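Local coordinates for axin interactor, dorsalization associated protein (Danio rerio, PDB 2QZQ) that acts as a ventralizing factor in embryogenesis, blocking axin-mediated JNK activation by binding axin and disrupting its homodimers, and is represented here by its C-terminal C2-type domain, at residues L18-I23 with F67-E72; I86-K91 with C104-E109; I118-Y123 with L144-T149. All coordinates share one frame; numbering follows the deposited sequence.

Interaction 1. Residues L18-I23 with F67-E72; sequences LTIEKI and FSVDVE
Thr19 and Asp70 stand side by side, pointing the same way, and the threonine hydroxyl donates to the carboxylate, with Thr19 OG1 2.8 Å from Asp70 OD1. The donor comes from above the carboxylate plane, 42° out of it. With OG1 anti to the carbonyl carbon (chi1 -56°), the hydroxyl is turned toward Asp70 OD1, and the methyl CG2 also rests near that oxygen. On the other face of the same strands the meeting is wholly apolar. Ile20 lies alongside Phe67, and its CG2 sits 3.7 Å from Phe67 CB and approaches the ring obliquely. Its other branch runs toward Val71, where Ile20 CD1 meets Val71 CG2 at 3.7 Å. Ile23 completes the row: its CG2 touches Phe67 CE2 at the ring edge, 3.8 Å away.

This is an antiparallel pairing in the beta sandwich of a C2-type domain; the 18-23 segment and the first two residues of the other, Phe67 and Ser68, fall in the region that, by similarity, binds axin. Regular bonds join Leu18 with Val71 and Ile20 with Val69. The register then shifts, because Ser68 and Val69 both face Ile20 in a G1 beta bulge, Ser68 having a left-handed backbone conformation. There Glu21 O takes two donors from the same face of its plane, Phe67 N at 2.9 Å and Ser68 N at 3.2 Å. Ser68 OG turns to Arg59. Ile20 and Val71 also pack on Val38 of strand 34-41, and Leu18 reaches Phe88 of strand 85-94.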
loop_
_atom_site.group_PDB
_atom_site.type_symbol
_atom_site.label_atom_id
_atom_site.label_comp_id
_atom_site.label_asym_id
_atom_site.label_seq_id
_atom_site.Cartn_x
_atom_site.Cartn_y
_atom_site.Cartn_z
ATOM N N LEU A 18 6.107 3.503 6.175
ATOM C CA LEU A 18 6.326 2.954 4.837
ATOM C C LEU A 18 6.372 4.081 3.836
ATOM O O LEU A 18 5.373 4.819 3.679
ATOM C CB LEU A 18 5.223 1.964 4.470
ATOM C CG LEU A 18 5.117 0.734 5.365
ATOM C CD1 LEU A 18 3.828 -0.042 5.098
ATOM C CD2 LEU A 18 6.357 -0.135 5.234
ATOM N N THR A 19 7.525 4.247 3.189
ATOM C CA THR A 19 7.663 5.221 2.125
ATOM C C THR A 19 7.210 4.543 0.851
ATOM O O THR A 19 7.766 3.534 0.453
ATOM C CB THR A 19 9.143 5.652 1.947
ATOM O OG1 THR A 19 9.641 6.144 3.199
ATOM C CG2 THR A 19 9.293 6.738 0.861
ATOM N N ILE A 20 6.199 5.099 0.206
ATOM C CA ILE A 20 5.779 4.567 -1.079
ATOM C C ILE A 20 6.581 5.348 -2.084
ATOM O O ILE A 20 6.373 6.564 -2.272
ATOM C CB ILE A 20 4.258 4.754 -1.330
ATOM C CG1 ILE A 20 3.418 4.054 -0.248
ATOM C CG2 ILE A 20 3.889 4.321 -2.753
ATOM C CD1 ILE A 20 1.919 4.409 -0.310
ATOM N N GLU A 21 7.528 4.655 -2.710
ATOM C CA GLU A 21 8.438 5.301 -3.640
ATOM C C GLU A 21 7.767 5.428 -4.986
ATOM O O GLU A 21 7.570 6.521 -5.480
ATOM C CB GLU A 21 9.760 4.534 -3.734
ATOM C CG GLU A 21 10.436 4.456 -2.350
ATOM C CD GLU A 21 11.755 3.686 -2.327
ATOM O OE1 GLU A 21 12.000 2.858 -3.224
ATOM O OE2 GLU A 21 12.543 3.914 -1.380
ATOM N N LYS A 22 7.416 4.291 -5.574
ATOM C CA LYS A 22 6.826 4.295 -6.901
ATOM C C LYS A 22 6.108 2.971 -7.113
ATOM O O LYS A 22 6.326 2.022 -6.363
ATOM C CB LYS A 22 7.894 4.505 -7.964
ATOM C CG LYS A 22 8.814 3.325 -8.192
ATOM C CD LYS A 22 9.971 3.699 -9.091
ATOM C CE LYS A 22 11.013 2.583 -9.087
ATOM N NZ LYS A 22 12.110 2.853 -10.051
ATOM N N ILE A 23 5.249 2.935 -8.126
ATOM C CA ILE A 23 4.606 1.703 -8.530
ATOM C C ILE A 23 4.794 1.511 -10.032
ATOM O O ILE A 23 4.552 2.435 -10.832
ATOM C CB ILE A 23 3.108 1.631 -8.084
ATOM C CG1 ILE A 23 2.507 0.241 -8.409
ATOM C CG2 ILE A 23 2.265 2.737 -8.700
ATOM C CD1 ILE A 23 1.045 0.089 -7.899
ATOM N N PHE A 67 5.442 8.362 -6.226
ATOM C CA PHE A 67 4.675 8.858 -5.101
ATOM C C PHE A 67 5.564 9.631 -4.136
ATOM O O PHE A 67 5.248 10.789 -3.789
ATOM C CB PHE A 67 4.010 7.693 -4.336
ATOM C CG PHE A 67 2.719 7.214 -4.957
ATOM C CD1 PHE A 67 1.486 7.682 -4.497
ATOM C CD2 PHE A 67 2.742 6.325 -6.037
ATOM C CE1 PHE A 67 0.292 7.243 -5.097
ATOM C CE2 PHE A 67 1.557 5.891 -6.651
ATOM C CZ PHE A 67 0.327 6.348 -6.183
ATOM N N SER A 68 6.667 8.985 -3.717
ATOM C CA SER A 68 7.609 9.539 -2.734
ATOM C C SER A 68 6.870 10.149 -1.556
ATOM O O SER A 68 7.009 11.338 -1.274
ATOM C CB SER A 68 8.524 10.584 -3.384
ATOM O OG SER A 68 9.136 10.074 -4.552
ATOM N N VAL A 69 6.072 9.331 -0.879
ATOM C CA VAL A 69 5.294 9.773 0.258
ATOM C C VAL A 69 5.381 8.762 1.399
ATOM O O VAL A 69 5.371 7.547 1.163
ATOM C CB VAL A 69 3.822 10.043 -0.147
ATOM C CG1 VAL A 69 3.076 8.735 -0.492
ATOM C CG2 VAL A 69 3.097 10.840 0.939
ATOM N N ASP A 70 5.477 9.267 2.633
ATOM C CA ASP A 70 5.511 8.411 3.826
ATOM C C ASP A 70 4.113 8.129 4.338
ATOM O O ASP A 70 3.283 9.035 4.455
ATOM C CB ASP A 70 6.319 9.051 4.963
ATOM C CG ASP A 70 7.795 9.147 4.666
ATOM O OD1 ASP A 70 8.295 8.533 3.681
ATOM O OD2 ASP A 70 8.470 9.857 5.457
ATOM N N VAL A 71 3.843 6.867 4.630
ATOM C CA VAL A 71 2.604 6.486 5.274
ATOM C C VAL A 71 2.932 5.951 6.675
ATOM O O VAL A 71 3.738 5.032 6.816
ATOM C CB VAL A 71 1.807 5.438 4.433
ATOM C CG1 VAL A 71 0.525 5.030 5.132
ATOM C CG2 VAL A 71 1.503 6.011 3.030
ATOM N N GLU A 72 2.274 6.518 7.686
ATOM C CA GLU A 72 2.472 6.132 9.081
ATOM C C GLU A 72 1.470 5.079 9.497
ATOM O O GLU A 72 0.256 5.319 9.511
ATOM C CB GLU A 72 2.398 7.373 10.014
ATOM C CG GLU A 72 3.291 8.556 9.553
ATOM C CD GLU A 72 4.799 8.300 9.678
ATOM O OE1 GLU A 72 5.226 7.331 10.359
ATOM O OE2 GLU A 72 5.571 9.084 9.096
#

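Interaction 2. Residues I86-K91 with C104-E109; sequences IFFEFK and CFAFME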
loop_
_atom_site.group_PDB
_atom_site.type_symbol
_atom_site.label_atom_id
_atom_site.label_comp_id
_atom_site.label_asym_id
_atom_site.label_seq_id
_atom_site.Cartn_x
_atom_site.Cartn_y
_atom_site.Cartn_z
ATOM N N ILE A 86 -0.672 -5.601 5.866
ATOM C CA ILE A 86 -0.819 -4.243 5.359
ATOM C C ILE A 86 -1.110 -4.337 3.842
ATOM O O ILE A 86 -0.330 -4.941 3.085
ATOM C CB ILE A 86 0.466 -3.412 5.602
ATOM C CG1 ILE A 86 0.941 -3.536 7.072
ATOM C CG2 ILE A 86 0.249 -1.914 5.266
ATOM C CD1 ILE A 86 2.257 -2.822 7.325
ATOM N N PHE A 87 -2.207 -3.711 3.421
ATOM C CA PHE A 87 -2.625 -3.680 2.013
ATOM C C PHE A 87 -2.354 -2.333 1.378
ATOM O O PHE A 87 -2.433 -1.309 2.042
ATOM C CB PHE A 87 -4.128 -3.949 1.932
ATOM C CG PHE A 87 -4.469 -5.391 2.004
ATOM C CD1 PHE A 87 -4.677 -6.113 0.841
ATOM C CD2 PHE A 87 -4.565 -6.036 3.233
ATOM C CE1 PHE A 87 -4.977 -7.518 0.910
ATOM C CE2 PHE A 87 -4.856 -7.405 3.309
ATOM C CZ PHE A 87 -5.061 -8.137 2.140
ATOM N N PHE A 88 -2.029 -2.352 0.082
ATOM C CA PHE A 88 -1.790 -1.173 -0.714
ATOM C C PHE A 88 -2.647 -1.397 -1.941
ATOM O O PHE A 88 -2.403 -2.354 -2.677
ATOM C CB PHE A 88 -0.314 -1.075 -1.137
ATOM C CG PHE A 88 0.631 -1.195 0.017
ATOM C CD1 PHE A 88 1.099 -0.069 0.668
ATOM C CD2 PHE A 88 0.985 -2.456 0.503
ATOM C CE1 PHE A 88 1.956 -0.191 1.787
ATOM C CE2 PHE A 88 1.830 -2.577 1.591
ATOM C CZ PHE A 88 2.295 -1.448 2.245
ATOM N N GLU A 89 -3.688 -0.583 -2.083
ATOM C CA GLU A 89 -4.620 -0.687 -3.225
ATOM C C GLU A 89 -4.399 0.517 -4.109
ATOM O O GLU A 89 -4.534 1.632 -3.642
ATOM C CB GLU A 89 -6.061 -0.677 -2.751
ATOM C CG GLU A 89 -6.464 -1.906 -1.944
ATOM C CD GLU A 89 -7.888 -1.797 -1.462
ATOM O OE1 GLU A 89 -8.119 -1.065 -0.474
ATOM O OE2 GLU A 89 -8.759 -2.423 -2.088
ATOM N N PHE A 90 -4.066 0.268 -5.372
ATOM C CA PHE A 90 -3.835 1.318 -6.337
ATOM C C PHE A 90 -5.166 1.648 -7.000
ATOM O O PHE A 90 -5.827 0.774 -7.563
ATOM C CB PHE A 90 -2.817 0.879 -7.367
ATOM C CG PHE A 90 -2.577 1.894 -8.457
ATOM C CD1 PHE A 90 -1.582 2.836 -8.328
ATOM C CD2 PHE A 90 -3.380 1.897 -9.609
ATOM C CE1 PHE A 90 -1.371 3.777 -9.354
ATOM C CE2 PHE A 90 -3.187 2.807 -10.609
ATOM C CZ PHE A 90 -2.169 3.755 -10.491
ATOM N N LYS A 91 -5.556 2.919 -6.876
ATOM C CA LYS A 91 -6.843 3.393 -7.377
ATOM C C LYS A 91 -6.644 4.517 -8.378
ATOM O O LYS A 91 -5.665 5.262 -8.308
ATOM C CB LYS A 91 -7.686 3.861 -6.207
ATOM C CG LYS A 91 -8.125 2.684 -5.275
ATOM C CD LYS A 91 -8.935 3.177 -4.120
ATOM C CE LYS A 91 -9.205 2.085 -3.114
ATOM N NZ LYS A 91 -9.858 2.675 -1.902
ATOM N N CYS A 104 -5.560 -2.764 -8.758
ATOM C CA CYS A 104 -4.730 -3.871 -8.278
ATOM C C CYS A 104 -4.334 -3.584 -6.849
ATOM O O CYS A 104 -4.566 -2.487 -6.337
ATOM C CB CYS A 104 -3.493 -4.019 -9.181
ATOM S SG CYS A 104 -2.480 -2.485 -9.303
ATOM N N PHE A 105 -3.763 -4.589 -6.190
ATOM C CA PHE A 105 -3.335 -4.438 -4.814
ATOM C C PHE A 105 -2.058 -5.239 -4.512
ATOM O O PHE A 105 -1.669 -6.175 -5.235
ATOM C CB PHE A 105 -4.453 -4.840 -3.850
ATOM C CG PHE A 105 -4.770 -6.334 -3.868
ATOM C CD1 PHE A 105 -5.571 -6.879 -4.862
ATOM C CD2 PHE A 105 -4.244 -7.177 -2.894
ATOM C CE1 PHE A 105 -5.874 -8.240 -4.872
ATOM C CE2 PHE A 105 -4.535 -8.559 -2.883
ATOM C CZ PHE A 105 -5.339 -9.094 -3.872
ATOM N N ALA A 106 -1.410 -4.839 -3.433
ATOM C CA ALA A 106 -0.233 -5.534 -2.915
ATOM C C ALA A 106 -0.506 -5.659 -1.440
ATOM O O ALA A 106 -1.250 -4.862 -0.863
ATOM C CB ALA A 106 1.037 -4.695 -3.145
ATOM N N PHE A 107 0.119 -6.639 -0.798
ATOM C CA PHE A 107 0.019 -6.695 0.636
ATOM C C PHE A 107 1.320 -7.197 1.203
ATOM O O PHE A 107 2.147 -7.765 0.481
ATOM C CB PHE A 107 -1.144 -7.598 1.067
ATOM C CG PHE A 107 -0.990 -9.033 0.637
ATOM C CD1 PHE A 107 -1.336 -9.433 -0.642
ATOM C CD2 PHE A 107 -0.477 -9.986 1.525
ATOM C CE1 PHE A 107 -1.229 -10.779 -1.033
ATOM C CE2 PHE A 107 -0.327 -11.299 1.139
ATOM C CZ PHE A 107 -0.705 -11.714 -0.118
HETATM N N MSE A 108 1.497 -6.973 2.499
HETATM C CA MSE A 108 2.616 -7.566 3.211
HETATM C C MSE A 108 2.188 -8.100 4.562
HETATM O O MSE A 108 1.482 -7.416 5.305
HETATM C CB MSE A 108 3.816 -6.617 3.315
HETATM C CG MSE A 108 3.556 -5.216 3.824
HETATM SE SE MSE A 108 5.307 -4.219 3.850
HETATM C CE MSE A 108 5.786 -4.639 5.431
ATOM N N GLU A 109 2.610 -9.335 4.845
ATOM C CA GLU A 109 2.389 -9.981 6.137
ATOM C C GLU A 109 3.321 -9.412 7.214
ATOM O O GLU A 109 4.313 -8.755 6.910
ATOM C CB GLU A 109 2.556 -11.510 6.033
ATOM C CG GLU A 109 1.635 -12.260 5.015
ATOM C CD GLU A 109 0.134 -12.313 5.395
ATOM O OE1 GLU A 109 -0.252 -11.984 6.536
ATOM O OE2 GLU A 109 -0.690 -12.701 4.531
#
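Phe88 and Ala106 exchange a reciprocal pair of backbone hydrogen bonds, with Phe88 N to Ala106 O and Ala106 N to Phe88 O both 2.8 Å. A second such pair joins Ile86 and Met108, and at the far end Phe90 N donates to Cys104 O. Between them the non-hydrogen-bonded pairs bring alpha carbons close to carbonyls, as where Phe107 CA lies 3.0 Å from Ile86 O in a CA-H...O contact. Side chains then alternate between two faces. On one, Phe107 CB sits over the centre of the Phe87 ring in a CH-pi contact, 3.9 Å from the centroid. With CG between backbone N and carbonyl carbon (chi1 62°), the Phe107 ring is carried off to one side, and the two rings, inclined at 29°, barely overlap. Phe105 comes to the edge of the same ring, its CD2 3.9 Å from Phe87 CE1. Replacing Phe87 with an alanine would probably leave a gap beside Phe105 and deprive the Phe107 methylene of the ring face it covers. On the opposite face Met108, present as selenomethionine, brings CG to the edge of the Phe88 ring, 3.9 Å from CE2, and Cys104 SG lies obliquely to the Phe90 ring. The two strands form a beta hairpin in the C2-type sandwich. The Phe88 face is covered by Leu18 of strand 15-24 and by Leu144 and Leu146 of strand 144-151, whereas Phe87 meets Phe129 edge-to-face; laterally, the hairpin is flanked by strand 34-41 on the 85-94 side and strand 116-124 on the other.

Interaction 3. Residues I118-Y123 with L144-T149; sequences IVIELY and LHLNQT
Val119 lays its CG1 methyl over one face of the His145 imidazole, 3.7 Å from the ring centroid and 29° off the normal. The approach is tightest at one ring atom, with Val119 CG1 3.3 Å from His145 CD2. The two side chains run side by side; a chi1 of -56° turns Val119 CG1 anti to its carbonyl carbon, the position from which it can make this CH-pi contact. On the other face of the sheet, the side chains that meet are mainly aliphatic. Ile118 CG2 rests 3.8 Å from Leu146 CB, and Ile120 CD1 meets Leu146 CD1 at 3.7 Å. Ile118 also packs against the amide end of Gln148, whose NE2 is 3.8 Å from Ile118 CG2 while it donates to the backbone O of Glu112; the apolar neighbour therefore flanks a buried amide already supplied with a polar partner.

Four backbone bonds support this arrangement, two between Ile118 and Leu146 and two between Ile120 and Leu144. The straightest runs from Leu146 N to Ile118 O at 2.9 Å, almost in line with the carbonyl. Farther along, Leu122 CD1 comes to 4.0 Å from Leu144 N. Tyr123 bonds through its backbone to Phe105, and Tyr123 OH donates to the anti lone pair of Glu121 OE2, 2.6 Å away. Strand 116-124 thus serves strand 144-151 with one part and strand 99-109 with another, on a core side where Leu144 and Leu146 reach Phe88, an arrangement in keeping with the antiparallel beta sandwich of C2-type domains.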
loop_
_atom_site.group_PDB
_atom_site.type_symbol
_atom_site.label_atom_id
_atom_site.label_comp_id
_atom_site.label_asym_id
_atom_site.label_seq_id
_atom_site.Cartn_x
_atom_site.Cartn_y
_atom_site.Cartn_z
ATOM N N ILE A 118 11.935 -2.755 -0.163
ATOM C CA ILE A 118 11.227 -3.988 -0.518
ATOM C C ILE A 118 10.439 -3.736 -1.815
ATOM O O ILE A 118 9.911 -2.634 -2.018
ATOM C CB ILE A 118 10.268 -4.459 0.631
ATOM C CG1 ILE A 118 9.593 -5.800 0.295
ATOM C CG2 ILE A 118 9.238 -3.372 1.004
ATOM C CD1 ILE A 118 8.751 -6.322 1.429
ATOM N N VAL A 119 10.398 -4.737 -2.699
ATOM C CA VAL A 119 9.483 -4.686 -3.836
ATOM C C VAL A 119 8.397 -5.756 -3.637
ATOM O O VAL A 119 8.657 -6.861 -3.119
ATOM C CB VAL A 119 10.210 -4.796 -5.238
ATOM C CG1 VAL A 119 11.296 -3.693 -5.388
ATOM C CG2 VAL A 119 10.803 -6.170 -5.453
ATOM N N ILE A 120 7.168 -5.402 -3.978
ATOM C CA ILE A 120 6.057 -6.295 -3.765
ATOM C C ILE A 120 5.254 -6.339 -5.072
ATOM O O ILE A 120 4.988 -5.297 -5.693
ATOM C CB ILE A 120 5.101 -5.808 -2.653
ATOM C CG1 ILE A 120 5.831 -5.560 -1.323
ATOM C CG2 ILE A 120 3.963 -6.827 -2.462
ATOM C CD1 ILE A 120 4.961 -4.849 -0.279
ATOM N N GLU A 121 4.882 -7.560 -5.459
ATOM C CA GLU A 121 4.095 -7.809 -6.675
ATOM C C GLU A 121 2.630 -7.368 -6.547
ATOM O O GLU A 121 2.060 -7.298 -5.431
ATOM C CB GLU A 121 4.173 -9.305 -7.061
ATOM C CG GLU A 121 3.303 -10.247 -6.188
ATOM C CD GLU A 121 3.978 -10.693 -4.884
ATOM O OE1 GLU A 121 4.957 -10.060 -4.441
ATOM O OE2 GLU A 121 3.489 -11.668 -4.276
ATOM N N LEU A 122 2.012 -7.102 -7.696
ATOM C CA LEU A 122 0.622 -6.648 -7.728
ATOM C C LEU A 122 -0.320 -7.765 -8.167
ATOM O O LEU A 122 -0.011 -8.519 -9.096
ATOM C CB LEU A 122 0.446 -5.441 -8.664
ATOM C CG LEU A 122 1.306 -4.355 -7.963
ATOM C CD1 LEU A 122 2.140 -3.528 -8.868
ATOM C CD2 LEU A 122 0.547 -3.588 -6.912
ATOM N N TYR A 123 -1.479 -7.790 -7.529
ATOM C CA TYR A 123 -2.533 -8.731 -7.848
ATOM C C TYR A 123 -3.731 -7.978 -8.375
ATOM O O TYR A 123 -3.973 -6.858 -7.963
ATOM C CB TYR A 123 -2.896 -9.533 -6.594
ATOM C CG TYR A 123 -1.746 -10.439 -6.205
ATOM C CD1 TYR A 123 -1.437 -11.558 -6.981
ATOM C CD2 TYR A 123 -0.925 -10.138 -5.118
ATOM C CE1 TYR A 123 -0.365 -12.380 -6.685
ATOM C CE2 TYR A 123 0.166 -10.953 -4.807
ATOM C CZ TYR A 123 0.440 -12.066 -5.607
ATOM O OH TYR A 123 1.492 -12.896 -5.286
ATOM N N LEU A 144 5.442 -2.690 -6.798
ATOM C CA LEU A 144 5.359 -1.591 -5.837
ATOM C C LEU A 144 6.683 -1.533 -5.060
ATOM O O LEU A 144 7.098 -2.528 -4.462
ATOM C CB LEU A 144 4.182 -1.815 -4.881
ATOM C CG LEU A 144 3.966 -0.798 -3.760
ATOM C CD1 LEU A 144 3.554 0.601 -4.315
ATOM C CD2 LEU A 144 2.956 -1.330 -2.748
ATOM N N HIS A 145 7.327 -0.363 -5.069
ATOM C CA HIS A 145 8.628 -0.172 -4.398
ATOM C C HIS A 145 8.398 0.639 -3.156
ATOM O O HIS A 145 7.889 1.773 -3.239
ATOM C CB HIS A 145 9.579 0.614 -5.283
ATOM C CG HIS A 145 10.100 -0.150 -6.455
ATOM N ND1 HIS A 145 9.323 -0.471 -7.549
ATOM C CD2 HIS A 145 11.333 -0.636 -6.718
ATOM C CE1 HIS A 145 10.054 -1.131 -8.432
ATOM N NE2 HIS A 145 11.277 -1.236 -7.952
ATOM N N LEU A 146 8.735 0.046 -2.004
ATOM C CA LEU A 146 8.621 0.692 -0.698
ATOM C C LEU A 146 9.968 0.773 0.020
ATOM O O LEU A 146 10.907 0.018 -0.299
ATOM C CB LEU A 146 7.651 -0.062 0.233
ATOM C CG LEU A 146 6.267 -0.485 -0.276
ATOM C CD1 LEU A 146 5.575 -1.390 0.744
ATOM C CD2 LEU A 146 5.451 0.753 -0.591
ATOM N N ASN A 147 10.045 1.694 0.976
ATOM C CA ASN A 147 11.139 1.698 1.975
ATOM C C ASN A 147 10.518 1.647 3.352
ATOM O O ASN A 147 9.608 2.434 3.652
ATOM C CB ASN A 147 12.060 2.921 1.822
ATOM C CG ASN A 147 13.332 2.810 2.668
ATOM O OD1 ASN A 147 14.001 1.802 2.637
ATOM N ND2 ASN A 147 13.642 3.847 3.434
ATOM N N GLN A 148 10.980 0.700 4.181
ATOM C CA GLN A 148 10.479 0.552 5.552
ATOM C C GLN A 148 11.466 1.165 6.548
ATOM O O GLN A 148 12.677 0.945 6.448
ATOM C CB GLN A 148 10.258 -0.923 5.936
ATOM C CG GLN A 148 9.637 -1.790 4.856
ATOM C CD GLN A 148 9.094 -3.086 5.408
ATOM O OE1 GLN A 148 8.463 -3.106 6.470
ATOM N NE2 GLN A 148 9.333 -4.185 4.691
ATOM N N THR A 149 10.935 1.949 7.479
ATOM C CA THR A 149 11.720 2.509 8.574
ATOM C C THR A 149 11.013 2.158 9.859
ATOM O O THR A 149 9.816 2.449 10.040
ATOM C CB THR A 149 11.856 4.046 8.514
ATOM O OG1 THR A 149 12.261 4.447 7.206
ATOM C CG2 THR A 149 12.895 4.533 9.548
#

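The three contacts sample one antiparallel fold at different depths. Interaction 2 lies nearest the centre of the chain and is almost wholly buried, with phenylalanine rings on both faces. Interactions 1 and 3 lie farther from the centre, interaction 3 still mostly buried and interaction 1 only partly; each pairs an apolar inner row with a more accessible outer pair, a hydroxyl-carboxylate bond in the first and a methyl over an imidazole in the third. Strands 15-24 and 144-151 are neighbours, so interactions 1 and 3 adjoin through Thr19 N and Asn147 O, while strands 99-109 and 116-124 join 2 to 3 through Phe105 O and Tyr123 N. Interactions 1 and 2 instead meet through packing, with Leu18 against Phe88 and Ile23 against Phe90.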